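Local atomic coordinates of protocadherin gamma-B3 (Homo sapiens, PDB entry 5K8R), a protein that is a potential calcium-dependent cell-adhesion protein that may help to establish and maintain specific neuronal connections in the brain. Residues C72-E77 / V91-I96; L11-L16 / L55-I60; P32-R37 / M78-P83; P101-N106 / C194-R199. All blocks are in the same frame, centred on the assembly; numbering follows the deposited sequence.

Contact 1. Residues C72-E77 / V91-I96; sequences CVLEFE and VLIQDI. With CA (calcium ion), chain D.
L74 lies across from V91 and I93 in the hairpin that closes the first cadherin repeat. Its CB sits 3.8 Å from V91 O. CG then turns anti to the carbonyl carbon (chi1 -68°) and comes within 4.2 Å of I93 CG1. L74 CD1 is closer, 3.9 Å from I93 CG1. The backbones are paired by hydrogen bonds. L74 N bonds to V91 O at 2.9 Å, and V91 N returns a bond of the same length to L74 O. One step along, I93 N donates to C72 O at 2.7 Å, almost straight at 174°. V73 and L92 form the non-hydrogen-bonded pair on the other face, where V73 CG1 meets L92 CD1 at 3.7 Å. Toward F76, V91 CG2 touches the edge of the F76 ring, 3.7 Å from CE2. The strand end runs on into the calcium site between repeats 1 and 2. D95 OD1 and I96 O both bind the ion, with E9, E63, D98 and D131 completing it. C72 is tied to C66 by a disulfide. L74 and C72 pack on helix 62-65, while V91 and I93 rest on I7 of strand 3-8, the next strand of the sheet.

Contact 2. Residues L11-L16 / L55-I60; sequences LDRGSL and LVSDRI
D12 O, which lies 3.9 Å from V56 CB, is gripped twice by S15. S15 OG donates to it at 2.7 Å and S15 N at 3.3 Å, both from the same face of its carbonyl plane. OG reaches it because it stands anti to the serine carbonyl carbon (chi1 -61°). This closes a type II beta turn from D12 to S15. G14 takes the third place with a positive phi of 89°, where a CB would be jammed against the carbonyl O of R13. The turn is laid over V56. G14 N donates to V56 O at 2.9 Å, and V56 N donates to S15 O at 3.0 Å. V56 points its side chain into the turn: CG2 faces S15 O and S15 CB, and CG1 faces the carbonyls of D12 and L11. With alanine in place of V56, both methyls that fill the underside of the turn go, which would probably open a gap beside S15 CB and the D12 carbonyl. In the fold, this turn leads into strand 16-19, the edge strand paired with strand 53-56 in the three-stranded sheet of the first cadherin repeat. L16 and L55 start that pairing as a non-hydrogen-bonded pair, with L16 CD1 and L55 CD2 3.7 Å apart. On the outer side the bent R13 chain brings NE and NH1 to S57 O. Both bonds are weak. A water joins L11 O to I60 N. Beyond it, R59 reaches back to form a salt bridge with E10, a calcium ligand.

Contact 3. Residues P32-R37 / M78-P83; sequences PTRNLR and MVAEKP
E81 OE2 is held by N35 ND2 at 2.7 Å and by R37 NH1 at 3.0 Å. The two donors come from opposite faces of the carboxylate plane. N35 meets the oxygen nearly along its C-O bond, whereas R37 comes from above the plane as a salt bridge, its guanidinium turned 71° from the carboxylate. V79 CG1 lies over one face of that guanidinium and also presses on R37 CG at 3.4 Å. A methionine in place of R37 would probably leave E81 OE2 without its charged mate in this contact. Behind these groups is the backbone of an antiparallel pairing. R37 N bonds to V79 O, and V79 N to R37 O, where strand 37-39 joins strand 73-80 in the sheet of the first cadherin repeat. E81 N is fixed to R34 O at 2.9 Å, just after the weakly bonded helical turn, where N35 takes a positive phi. The R34 chain is bent at chi2 and chi3, which brings NE to E81 O at 3.1 Å and 165°. Its guanidinium lies between A80 CB on one face and P83 CD on the other. The second subunit reaches this corner too: E322 of that subunit accepts from K82 N, and L338 of the second subunit packs on V79.

Contact 4. Residues P101-N106 / C194-R199; sequences PTFSQN and CTTQIR
F103 and T196 form the packed heart of this contact, which fastens the lead-in of the second cadherin repeat to its strand 193-203. T196 CG2 sits over the centre of the F103 ring, 3.4 Å from the centroid and 6° off the normal, a CH-pi contact. The two side chains meet at about a right angle. C194 SG approaches the same ring obliquely, 3.5 Å from F103 CD1, and also touches P101 CB at 3.8 Å. Here the C194 sulfur lies between the phenylalanine and the proline. L182 and Y140 of neighbouring strands pack against F103, so this half is the better buried one. The other half is looser and more open. T102, S104, Q105 and N106 are exposed, and their side chains make no contact with residues 194-199. Q105 NE2 turns to T108 OG1 instead. The N106 side chain leaves its backbone away from the strand; it is a predicted N-glycosylation site, with no sugar in this structure. The carbonyls of Q105 and N106 do the holding on this side. The T196 torsion (chi1 -179°) turns OG1 to both, 3.0 Å from Q105 O and from N106 O, and leaves CG2 over the F103 ring. Q197 N donates to N106 O at 2.7 Å, nearly straight at 177°.

Overall arrangement
Contacts 1, 2 and 3 all lie in the first cadherin repeat, while contact 4 belongs to the second. Contacts 1 and 3 share strand 73-80: contact 1 runs to the calcium end, contact 3 to the far end, their centres about 23 Å apart. Contact 2 is on the other sheet and touches contact 1 where I60 packs on I93. It is a surface contact relying mostly on backbone bonds in a turn; the other three are partly buried. Contact 1 adds apolar side chains to backbone strand pairing and has a metal at its end. Contact 3 uses charges and meets the second subunit. Contact 4, across the calcium sites contact 1 helps to form, combines aromatic, sulfur-lined packing with a polar, exposed loop.

Contact 1. Residues C72-E77 / V91-I96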
# COMPACT_ATOMS: atom_id res chain seq x y z
N CYS A 72 -42.79 15.53 -28.53
CA CYS A 72 -43.15 14.34 -29.29
C CYS A 72 -44.31 14.69 -30.21
O CYS A 72 -45.44 14.87 -29.75
CB CYS A 72 -43.52 13.18 -28.37
SG CYS A 72 -43.37 11.55 -29.14
N VAL A 73 -44.04 14.79 -31.51
CA VAL A 73 -45.04 15.15 -32.50
C VAL A 73 -45.10 14.05 -33.56
O VAL A 73 -44.06 13.56 -34.02
CB VAL A 73 -44.76 16.52 -33.15
CG1 VAL A 73 -44.97 17.63 -32.13
CG2 VAL A 73 -43.34 16.58 -33.70
N LEU A 74 -46.31 13.67 -33.94
CA LEU A 74 -46.56 12.69 -34.99
C LEU A 74 -47.23 13.40 -36.15
O LEU A 74 -48.35 13.89 -36.02
CB LEU A 74 -47.43 11.54 -34.48
CG LEU A 74 -46.82 10.60 -33.45
CD1 LEU A 74 -47.85 9.59 -32.98
CD2 LEU A 74 -45.61 9.89 -34.03
N GLU A 75 -46.54 13.46 -37.29
CA GLU A 75 -47.02 14.17 -38.47
C GLU A 75 -47.45 13.16 -39.52
O GLU A 75 -46.70 12.23 -39.85
CB GLU A 75 -45.93 15.09 -39.03
CG GLU A 75 -45.28 15.98 -37.99
CD GLU A 75 -44.49 17.12 -38.61
OE1 GLU A 75 -44.24 17.08 -39.83
OE2 GLU A 75 -44.13 18.06 -37.87
N PHE A 76 -48.66 13.34 -40.04
CA PHE A 76 -49.17 12.48 -41.10
C PHE A 76 -50.08 13.30 -42.01
O PHE A 76 -50.32 14.48 -41.77
CB PHE A 76 -49.89 11.25 -40.52
CG PHE A 76 -51.03 11.60 -39.60
CD1 PHE A 76 -52.30 11.80 -40.09
CD2 PHE A 76 -50.81 11.70 -38.23
CE1 PHE A 76 -53.35 12.11 -39.23
CE2 PHE A 76 -51.85 12.01 -37.37
CZ PHE A 76 -53.12 12.22 -37.88
N GLU A 77 -50.57 12.65 -43.06
CA GLU A 77 -51.40 13.30 -44.07
C GLU A 77 -52.73 12.57 -44.16
O GLU A 77 -52.76 11.35 -44.38
CB GLU A 77 -50.70 13.31 -45.43
CG GLU A 77 -49.36 14.02 -45.45
CD GLU A 77 -49.49 15.52 -45.57
OE1 GLU A 77 -50.61 16.01 -45.80
OE2 GLU A 77 -48.46 16.22 -45.44
N VAL A 91 -49.99 15.63 -34.38
CA VAL A 91 -50.55 15.24 -33.10
C VAL A 91 -49.42 15.22 -32.08
O VAL A 91 -48.49 14.40 -32.18
CB VAL A 91 -51.24 13.87 -33.16
CG1 VAL A 91 -51.85 13.53 -31.81
CG2 VAL A 91 -52.30 13.86 -34.25
N LEU A 92 -49.51 16.09 -31.08
CA LEU A 92 -48.53 16.16 -30.01
C LEU A 92 -48.86 15.07 -28.99
O LEU A 92 -50.00 14.95 -28.55
CB LEU A 92 -48.54 17.53 -29.34
CG LEU A 92 -47.60 17.72 -28.15
CD1 LEU A 92 -46.15 17.56 -28.59
CD2 LEU A 92 -47.82 19.07 -27.49
N ILE A 93 -47.86 14.28 -28.63
CA ILE A 93 -48.03 13.18 -27.68
C ILE A 93 -47.46 13.63 -26.34
O ILE A 93 -46.24 13.71 -26.17
CB ILE A 93 -47.36 11.89 -28.18
CG1 ILE A 93 -47.96 11.47 -29.52
CG2 ILE A 93 -47.50 10.79 -27.14
CD1 ILE A 93 -49.46 11.28 -29.48
N GLN A 94 -48.34 13.91 -25.39
CA GLN A 94 -47.91 14.34 -24.06
C GLN A 94 -47.37 13.16 -23.26
O GLN A 94 -47.77 12.00 -23.46
CB GLN A 94 -49.08 14.98 -23.32
CG GLN A 94 -49.69 16.18 -24.04
CD GLN A 94 -51.05 16.55 -23.50
OE1 GLN A 94 -51.70 15.76 -22.81
NE2 GLN A 94 -51.50 17.76 -23.81
N ASP A 95 -46.45 13.46 -22.35
CA ASP A 95 -45.80 12.44 -21.54
C ASP A 95 -46.54 12.24 -20.23
O ASP A 95 -46.95 13.21 -19.58
CB ASP A 95 -44.34 12.82 -21.26
CG ASP A 95 -43.61 11.78 -20.44
OD1 ASP A 95 -43.73 10.57 -20.74
OD2 ASP A 95 -42.92 12.17 -19.47
N ILE A 96 -46.71 10.98 -19.84
CA ILE A 96 -47.25 10.63 -18.53
C ILE A 96 -46.17 9.89 -17.75
O ILE A 96 -45.25 9.31 -18.32
CB ILE A 96 -48.53 9.77 -18.64
CG1 ILE A 96 -48.22 8.41 -19.27
CG2 ILE A 96 -49.60 10.51 -19.44
CD1 ILE A 96 -49.44 7.52 -19.41
CA CA D . -43.95 8.27 -20.06
O HOH W 1 -44.26 16.25 -25.65

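Contact 2. Residues L11-L16 / L55-I60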
# COMPACT_ATOMS: atom_id res chain seq x y z
N LEU A 11 -53.21 5.99 -24.48
CA LEU A 11 -54.66 5.99 -24.48
C LEU A 11 -55.19 4.68 -25.04
O LEU A 11 -54.56 4.04 -25.88
CB LEU A 11 -55.20 7.16 -25.30
CG LEU A 11 -55.00 8.57 -24.74
CD1 LEU A 11 -55.57 9.61 -25.70
CD2 LEU A 11 -55.64 8.69 -23.37
N ASP A 12 -56.37 4.28 -24.56
CA ASP A 12 -57.00 3.07 -25.05
C ASP A 12 -57.37 3.22 -26.53
O ASP A 12 -57.53 4.32 -27.05
CB ASP A 12 -58.24 2.73 -24.23
CG ASP A 12 -57.91 2.27 -22.83
OD1 ASP A 12 -56.75 1.86 -22.59
OD2 ASP A 12 -58.80 2.31 -21.96
N ARG A 13 -57.50 2.07 -27.20
CA ARG A 13 -57.87 2.08 -28.60
C ARG A 13 -59.29 2.60 -28.77
O ARG A 13 -60.20 2.26 -28.00
CB ARG A 13 -57.75 0.67 -29.19
CG ARG A 13 -56.39 0.03 -28.97
CD ARG A 13 -56.29 -1.30 -29.69
NE ARG A 13 -56.39 -1.15 -31.14
CZ ARG A 13 -56.26 -2.14 -32.01
NH1 ARG A 13 -56.37 -1.91 -33.31
NH2 ARG A 13 -56.01 -3.38 -31.58
N GLY A 14 -59.49 3.45 -29.78
CA GLY A 14 -60.77 4.08 -30.01
C GLY A 14 -60.97 5.39 -29.30
O GLY A 14 -62.06 5.97 -29.40
N SER A 15 -59.96 5.89 -28.58
CA SER A 15 -60.08 7.17 -27.91
C SER A 15 -60.13 8.30 -28.93
O SER A 15 -59.39 8.30 -29.92
CB SER A 15 -58.91 7.38 -26.95
OG SER A 15 -58.89 6.38 -25.94
N LEU A 16 -61.00 9.27 -28.67
CA LEU A 16 -61.21 10.37 -29.61
C LEU A 16 -60.01 11.30 -29.62
O LEU A 16 -59.71 11.95 -28.61
CB LEU A 16 -62.48 11.14 -29.25
CG LEU A 16 -62.77 12.38 -30.10
CD1 LEU A 16 -62.93 12.01 -31.56
CD2 LEU A 16 -64.00 13.11 -29.59
N LEU A 55 -59.20 8.98 -34.51
CA LEU A 55 -59.22 8.12 -33.33
C LEU A 55 -57.90 7.37 -33.20
O LEU A 55 -57.17 7.17 -34.17
CB LEU A 55 -60.37 7.10 -33.40
CG LEU A 55 -61.79 7.61 -33.68
CD1 LEU A 55 -62.75 6.45 -33.79
CD2 LEU A 55 -62.24 8.58 -32.61
N VAL A 56 -57.63 6.94 -31.97
CA VAL A 56 -56.44 6.14 -31.68
C VAL A 56 -56.63 4.73 -32.20
O VAL A 56 -57.64 4.07 -31.90
CB VAL A 56 -56.13 6.14 -30.17
CG1 VAL A 56 -55.00 5.18 -29.86
CG2 VAL A 56 -55.79 7.54 -29.69
N SER A 57 -55.67 4.25 -32.99
CA SER A 57 -55.76 2.93 -33.61
C SER A 57 -54.91 1.87 -32.92
O SER A 57 -55.27 0.69 -32.95
CB SER A 57 -55.35 3.01 -35.08
OG SER A 57 -55.38 1.73 -35.69
N ASP A 58 -53.80 2.26 -32.30
CA ASP A 58 -52.91 1.31 -31.65
C ASP A 58 -52.26 2.00 -30.45
O ASP A 58 -52.52 3.18 -30.17
CB ASP A 58 -51.86 0.78 -32.64
CG ASP A 58 -51.22 -0.51 -32.18
OD1 ASP A 58 -51.78 -1.18 -31.28
OD2 ASP A 58 -50.14 -0.86 -32.71
N ARG A 59 -51.41 1.26 -29.74
CA ARG A 59 -50.75 1.81 -28.57
C ARG A 59 -49.75 2.88 -28.98
O ARG A 59 -48.90 2.66 -29.84
CB ARG A 59 -50.04 0.70 -27.79
CG ARG A 59 -49.23 1.20 -26.61
CD ARG A 59 -48.75 0.05 -25.73
NE ARG A 59 -47.98 0.53 -24.58
CZ ARG A 59 -46.66 0.55 -24.53
NH1 ARG A 59 -45.94 0.12 -25.55
NH2 ARG A 59 -46.05 1.00 -23.44
N ILE A 60 -49.85 4.05 -28.34
CA ILE A 60 -48.94 5.16 -28.60
C ILE A 60 -48.04 5.34 -27.38
O ILE A 60 -48.40 6.04 -26.43
CB ILE A 60 -49.70 6.45 -28.94
CG1 ILE A 60 -50.61 6.22 -30.14
CG2 ILE A 60 -48.73 7.59 -29.20
CD1 ILE A 60 -51.39 7.45 -30.56
O HOH W 2 -52.39 5.05 -27.15

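Contact 3. Residues P32-R37 / M78-P83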
# COMPACT_ATOMS: atom_id res chain seq x y z
N PRO A 32 -69.16 10.76 -47.01
CA PRO A 32 -68.79 9.62 -47.84
C PRO A 32 -68.21 9.92 -49.22
O PRO A 32 -67.30 9.21 -49.67
CB PRO A 32 -70.14 8.92 -47.92
CG PRO A 32 -71.13 10.02 -48.08
CD PRO A 32 -70.48 11.31 -47.64
N THR A 33 -68.70 10.96 -49.86
CA THR A 33 -68.29 11.30 -51.22
C THR A 33 -66.81 11.67 -51.24
O THR A 33 -66.14 11.56 -52.27
CB THR A 33 -69.10 12.47 -51.79
OG1 THR A 33 -70.50 12.19 -51.65
CG2 THR A 33 -68.78 12.68 -53.26
N ARG A 34 -66.28 12.06 -50.08
CA ARG A 34 -64.90 12.47 -49.92
C ARG A 34 -63.95 11.38 -49.50
O ARG A 34 -62.81 11.37 -49.88
CB ARG A 34 -64.81 13.68 -49.05
CG ARG A 34 -65.65 14.79 -49.60
CD ARG A 34 -64.92 16.09 -49.65
NE ARG A 34 -63.76 16.00 -50.49
CZ ARG A 34 -62.91 16.99 -50.64
NH1 ARG A 34 -63.12 18.11 -50.02
NH2 ARG A 34 -61.87 16.86 -51.43
N ASN A 35 -64.44 10.46 -48.72
CA ASN A 35 -63.69 9.26 -48.33
C ASN A 35 -62.34 9.62 -47.71
O ASN A 35 -61.27 9.27 -48.21
CB ASN A 35 -63.51 8.33 -49.54
CG ASN A 35 -63.04 6.95 -49.15
OD1 ASN A 35 -63.24 6.51 -48.01
ND2 ASN A 35 -62.42 6.24 -50.09
N LEU A 36 -62.41 10.34 -46.59
CA LEU A 36 -61.20 10.72 -45.87
C LEU A 36 -60.46 9.48 -45.38
O LEU A 36 -61.08 8.48 -45.00
CB LEU A 36 -61.54 11.61 -44.68
CG LEU A 36 -62.52 12.76 -44.90
CD1 LEU A 36 -62.79 13.49 -43.59
CD2 LEU A 36 -61.99 13.73 -45.94
N ARG A 37 -59.13 9.53 -45.40
CA ARG A 37 -58.36 8.44 -44.82
C ARG A 37 -56.99 8.94 -44.39
O ARG A 37 -56.49 9.94 -44.90
CB ARG A 37 -58.22 7.27 -45.81
CG ARG A 37 -57.64 7.64 -47.15
CD ARG A 37 -57.73 6.48 -48.13
NE ARG A 37 -57.22 6.83 -49.45
CZ ARG A 37 -57.93 7.44 -50.39
NH1 ARG A 37 -59.20 7.77 -50.15
NH2 ARG A 37 -57.39 7.72 -51.56
N MET A 78 -53.83 13.31 -43.99
CA MET A 78 -55.16 12.79 -44.26
C MET A 78 -55.55 13.19 -45.68
O MET A 78 -55.60 14.38 -46.00
CB MET A 78 -56.19 13.32 -43.26
CG MET A 78 -57.58 12.74 -43.47
SD MET A 78 -58.91 13.78 -42.83
CE MET A 78 -58.91 15.11 -44.03
N VAL A 79 -55.80 12.19 -46.52
CA VAL A 79 -56.15 12.43 -47.91
C VAL A 79 -57.64 12.29 -48.21
O VAL A 79 -58.29 11.35 -47.76
CB VAL A 79 -55.36 11.51 -48.86
CG1 VAL A 79 -55.72 10.05 -48.60
CG2 VAL A 79 -55.64 11.88 -50.31
N ALA A 80 -58.15 13.24 -48.98
CA ALA A 80 -59.55 13.26 -49.39
C ALA A 80 -59.60 13.17 -50.90
O ALA A 80 -58.65 13.53 -51.60
CB ALA A 80 -60.26 14.53 -48.91
N GLU A 81 -60.73 12.69 -51.42
CA GLU A 81 -60.93 12.59 -52.85
C GLU A 81 -62.21 13.31 -53.24
O GLU A 81 -63.04 13.66 -52.40
CB GLU A 81 -60.96 11.12 -53.31
CG GLU A 81 -61.78 10.19 -52.45
CD GLU A 81 -61.73 8.75 -52.94
OE1 GLU A 81 -61.87 8.54 -54.16
OE2 GLU A 81 -61.53 7.85 -52.10
N LYS A 82 -62.36 13.52 -54.55
CA LYS A 82 -63.46 14.30 -55.11
C LYS A 82 -63.63 15.67 -54.45
O LYS A 82 -64.62 15.91 -53.76
CB LYS A 82 -64.77 13.51 -55.02
CG LYS A 82 -64.76 12.21 -55.80
CD LYS A 82 -66.09 11.48 -55.67
CE LYS A 82 -66.09 10.20 -56.48
NZ LYS A 82 -65.00 9.28 -56.06
N PRO A 83 -62.65 16.58 -54.64
CA PRO A 83 -61.39 16.38 -55.36
C PRO A 83 -60.28 15.85 -54.45
O PRO A 83 -60.41 15.91 -53.23
CB PRO A 83 -61.06 17.79 -55.86
CG PRO A 83 -61.61 18.67 -54.79
CD PRO A 83 -62.85 17.99 -54.27

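Contact 4. Residues P101-N106 / C194-R199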
# COMPACT_ATOMS: atom_id res chain seq x y z
N PRO A 101 -38.07 5.34 -11.95
CA PRO A 101 -36.62 5.42 -12.09
C PRO A 101 -35.98 4.06 -11.86
O PRO A 101 -36.60 3.14 -11.33
CB PRO A 101 -36.21 6.43 -11.01
CG PRO A 101 -37.32 6.38 -10.01
CD PRO A 101 -38.57 6.12 -10.80
N THR A 102 -34.72 3.95 -12.26
CA THR A 102 -34.01 2.69 -12.14
C THR A 102 -32.53 2.94 -11.94
O THR A 102 -31.97 3.91 -12.46
CB THR A 102 -34.23 1.80 -13.38
OG1 THR A 102 -33.37 0.65 -13.30
CG2 THR A 102 -33.92 2.57 -14.65
N PHE A 103 -31.90 2.07 -11.16
CA PHE A 103 -30.45 2.04 -11.00
C PHE A 103 -29.88 0.88 -11.81
O PHE A 103 -30.56 -0.10 -12.12
CB PHE A 103 -30.06 1.91 -9.53
CG PHE A 103 -30.26 3.17 -8.73
CD1 PHE A 103 -31.39 3.34 -7.96
CD2 PHE A 103 -29.31 4.18 -8.76
CE1 PHE A 103 -31.58 4.49 -7.22
CE2 PHE A 103 -29.49 5.33 -8.02
CZ PHE A 103 -30.62 5.49 -7.25
N SER A 104 -28.59 1.00 -12.14
CA SER A 104 -27.95 -0.02 -12.97
C SER A 104 -27.88 -1.36 -12.25
O SER A 104 -28.09 -2.41 -12.86
CB SER A 104 -26.55 0.44 -13.37
OG SER A 104 -26.61 1.64 -14.13
N GLN A 105 -27.59 -1.34 -10.95
CA GLN A 105 -27.50 -2.56 -10.17
C GLN A 105 -28.13 -2.34 -8.80
O GLN A 105 -28.13 -1.22 -8.28
CB GLN A 105 -26.04 -3.03 -10.01
CG GLN A 105 -25.09 -1.97 -9.50
CD GLN A 105 -23.65 -2.43 -9.51
OE1 GLN A 105 -23.34 -3.52 -9.99
NE2 GLN A 105 -22.76 -1.60 -8.98
N ASN A 106 -28.66 -3.42 -8.23
CA ASN A 106 -29.34 -3.31 -6.94
C ASN A 106 -28.35 -3.04 -5.81
O ASN A 106 -28.67 -2.32 -4.86
CB ASN A 106 -30.13 -4.59 -6.67
CG ASN A 106 -31.18 -4.87 -7.73
OD1 ASN A 106 -31.20 -5.94 -8.33
ND2 ASN A 106 -32.06 -3.90 -7.96
N CYS A 194 -37.37 4.17 -6.72
CA CYS A 194 -36.61 2.93 -6.72
C CYS A 194 -35.48 3.05 -5.72
O CYS A 194 -35.08 4.15 -5.34
CB CYS A 194 -36.06 2.60 -8.12
SG CYS A 194 -34.77 3.73 -8.68
N THR A 195 -34.97 1.90 -5.29
CA THR A 195 -33.94 1.85 -4.26
C THR A 195 -32.75 1.03 -4.74
O THR A 195 -32.89 0.08 -5.52
CB THR A 195 -34.48 1.25 -2.95
OG1 THR A 195 -35.07 -0.03 -3.22
CG2 THR A 195 -35.52 2.16 -2.33
N THR A 196 -31.57 1.41 -4.26
CA THR A 196 -30.34 0.67 -4.48
C THR A 196 -29.54 0.67 -3.18
O THR A 196 -29.66 1.59 -2.37
CB THR A 196 -29.50 1.27 -5.62
OG1 THR A 196 -28.32 0.49 -5.81
CG2 THR A 196 -29.11 2.71 -5.30
N GLN A 197 -28.75 -0.37 -2.99
CA GLN A 197 -27.95 -0.53 -1.78
C GLN A 197 -26.48 -0.30 -2.10
O GLN A 197 -25.98 -0.75 -3.13
CB GLN A 197 -28.15 -1.92 -1.17
CG GLN A 197 -29.55 -2.15 -0.62
CD GLN A 197 -29.72 -3.53 -0.03
OE1 GLN A 197 -28.90 -4.42 -0.24
NE2 GLN A 197 -30.80 -3.72 0.72
N ILE A 198 -25.80 0.42 -1.21
CA ILE A 198 -24.39 0.77 -1.38
C ILE A 198 -23.62 0.14 -0.23
O ILE A 198 -23.80 0.53 0.93
CB ILE A 198 -24.18 2.28 -1.42
CG1 ILE A 198 -25.04 2.91 -2.52
CG2 ILE A 198 -22.71 2.61 -1.64
CD1 ILE A 198 -25.00 4.43 -2.52
N ARG A 199 -22.77 -0.84 -0.54
CA ARG A 199 -21.91 -1.47 0.45
C ARG A 199 -20.55 -0.78 0.39
O ARG A 199 -19.72 -1.09 -0.46
CB ARG A 199 -21.79 -2.97 0.20
CG ARG A 199 -20.79 -3.66 1.12
CD ARG A 199 -20.92 -5.18 1.10
NE ARG A 199 -20.80 -5.73 -0.25
CZ ARG A 199 -21.82 -6.20 -0.96
NH1 ARG A 199 -23.04 -6.17 -0.46
NH2 ARG A 199 -21.62 -6.68 -2.18